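PDB 3U2A: GGDEF family protein, which is of unknown function but contains a PdeA-like PAS domain, a fold that commonly serves in sensing and signalling. Local coordinates for residues A[48-53]-A[57-62]. Residues are numbered along the deposited sequence; the frame is centred on the assembly and turned at random.
Sequences GPLAPE and AAFRAL
In this PAS fold, the turn that leads into the edge strand 53-54 packs on helix 56-62 just beyond that strand, and Leu50 makes most of the join by packing against Ala58, Phe59 and Leu62, partly on side-chain carbon and partly on backbone. These three lie one and then three residues apart, so they share one flank of the helix. With CG anti to its carbonyl carbon (chi1 -55°) and the chain extended beyond (chi2 -178°), Leu50 carries both methyls to the helix. CD2 rests on the backbone, 3.6 Å from Ala58 O; a small residue suits position 58, where the CB of Ala58 lies 4.2 Å from Leu50 CD2, which probably lets that methyl come down on the backbone. CD1 lies between Leu62 CD2, at 3.8 Å, and the ring of Phe59, approaching Phe59 CD1 obliquely at 4.0 Å. The ring itself belongs to the domain core, packing edge-to-face with Trp98 and touching Ala71, Val74 and Leu75 of helix 68-75, while Leu50 also touches Leu38 of strand 35-40; the branched leucine thus links the turn to both helix and sheet. Ala51 N donates a hydrogen bond to Gly48 O (3.2 Å), closing a type I turn; Pro49, at its second position, suits the phi near -60° needed there. Near the end of the helix Leu62, its CG anti to the backbone N, divides its two methyls between neighbours: CD1 approaches Pro49 CG loosely at 4.3 Å, whereas CD2 presses against the branch point of Leu50, 3.6 Å from its CG.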
loop_
_atom_site.group_PDB
_atom_site.type_symbol
_atom_site.label_atom_id
_atom_site.label_comp_id
_atom_site.label_asym_id
_atom_site.label_seq_id
_atom_site.Cartn_x
_atom_site.Cartn_y
_atom_site.Cartn_z
ATOM N N GLY A 48 7.894 5.351 -13.241
ATOM C CA GLY A 48 8.606 4.373 -14.054
ATOM C C GLY A 48 10.088 4.628 -14.273
ATOM O O GLY A 48 10.885 3.697 -14.143
ATOM N N PRO A 49 10.471 5.878 -14.614
ATOM C CA PRO A 49 11.890 6.222 -14.810
ATOM C C PRO A 49 12.793 6.003 -13.588
ATOM O O PRO A 49 14.007 5.868 -13.744
ATOM C CB PRO A 49 11.833 7.707 -15.159
ATOM C CG PRO A 49 10.534 7.854 -15.861
ATOM C CD PRO A 49 9.596 6.982 -15.062
ATOM N N LEU A 50 12.204 5.969 -12.398
ATOM C CA LEU A 50 12.959 5.795 -11.155
ATOM C C LEU A 50 13.113 4.342 -10.739
ATOM O O LEU A 50 14.023 4.007 -9.985
ATOM C CB LEU A 50 12.275 6.545 -10.007
ATOM C CG LEU A 50 11.989 8.042 -10.183
ATOM C CD1 LEU A 50 11.351 8.599 -8.918
ATOM C CD2 LEU A 50 13.244 8.801 -10.548
ATOM N N ALA A 51 12.193 3.498 -11.190
ATOM C CA ALA A 51 12.148 2.099 -10.758
ATOM C C ALA A 51 13.128 1.247 -11.560
ATOM O O ALA A 51 13.324 1.499 -12.750
ATOM C CB ALA A 51 10.743 1.563 -10.905
ATOM N N PRO A 52 13.721 0.210 -10.938
ATOM C CA PRO A 52 13.538 -0.307 -9.572
ATOM C C PRO A 52 14.332 0.447 -8.490
ATOM O O PRO A 52 14.053 0.293 -7.292
ATOM C CB PRO A 52 14.050 -1.742 -9.695
ATOM C CG PRO A 52 15.119 -1.646 -10.711
ATOM C CD PRO A 52 14.613 -0.662 -11.725
ATOM N N GLU A 53 15.318 1.237 -8.913
ATOM C CA GLU A 53 16.186 1.972 -7.992
ATOM C C GLU A 53 16.728 3.211 -8.664
ATOM O O GLU A 53 17.011 3.187 -9.858
ATOM C CB GLU A 53 17.354 1.086 -7.583
ATOM C CG GLU A 53 18.226 1.630 -6.483
ATOM C CD GLU A 53 19.299 0.642 -6.121
ATOM O OE1 GLU A 53 19.259 0.117 -4.993
ATOM O OE2 GLU A 53 20.156 0.366 -6.981
ATOM N N ALA A 57 19.187 12.455 -6.730
ATOM C CA ALA A 57 19.184 13.429 -7.826
ATOM C C ALA A 57 18.157 13.100 -8.906
ATOM O O ALA A 57 17.471 13.999 -9.393
ATOM C CB ALA A 57 20.567 13.571 -8.427
ATOM N N ALA A 58 18.047 11.820 -9.267
ATOM C CA ALA A 58 17.072 11.360 -10.255
ATOM C C ALA A 58 15.639 11.606 -9.763
ATOM O O ALA A 58 14.762 12.019 -10.530
ATOM C CB ALA A 58 17.294 9.881 -10.583
ATOM N N PHE A 59 15.423 11.339 -8.478
ATOM C CA PHE A 59 14.149 11.556 -7.812
ATOM C C PHE A 59 13.750 13.043 -7.894
ATOM O O PHE A 59 12.640 13.374 -8.349
ATOM C CB PHE A 59 14.264 11.061 -6.363
ATOM C CG PHE A 59 13.060 11.358 -5.494
ATOM C CD1 PHE A 59 12.010 10.450 -5.405
ATOM C CD2 PHE A 59 12.998 12.531 -4.735
ATOM C CE1 PHE A 59 10.908 10.702 -4.580
ATOM C CE2 PHE A 59 11.905 12.793 -3.920
ATOM C CZ PHE A 59 10.858 11.877 -3.844
ATOM N N ARG A 60 14.653 13.931 -7.486
ATOM C CA ARG A 60 14.373 15.385 -7.527
ATOM C C ARG A 60 14.092 15.872 -8.945
ATOM O O ARG A 60 13.204 16.709 -9.157
ATOM C CB ARG A 60 15.531 16.174 -6.953
ATOM C CG ARG A 60 15.788 15.927 -5.496
ATOM C CD ARG A 60 16.978 16.738 -5.041
ATOM N NE ARG A 60 17.352 16.385 -3.676
ATOM C CZ ARG A 60 18.476 15.760 -3.341
ATOM N NH1 ARG A 60 19.372 15.431 -4.266
ATOM N NH2 ARG A 60 18.714 15.480 -2.070
ATOM N N ALA A 61 14.838 15.332 -9.910
ATOM C CA ALA A 61 14.735 15.735 -11.311
ATOM C C ALA A 61 13.388 15.364 -11.933
ATOM O O ALA A 61 12.924 16.027 -12.853
ATOM C CB ALA A 61 15.887 15.139 -12.125
ATOM N N LEU A 62 12.758 14.316 -11.418
ATOM C CA LEU A 62 11.481 13.861 -11.939
ATOM C C LEU A 62 10.295 14.656 -11.387
ATOM O O LEU A 62 9.262 14.748 -12.042
ATOM C CB LEU A 62 11.291 12.356 -11.687
ATOM C CG LEU A 62 10.183 11.679 -12.519
ATOM C CD1 LEU A 62 10.504 11.687 -14.011
ATOM C CD2 LEU A 62 9.921 10.269 -12.037
#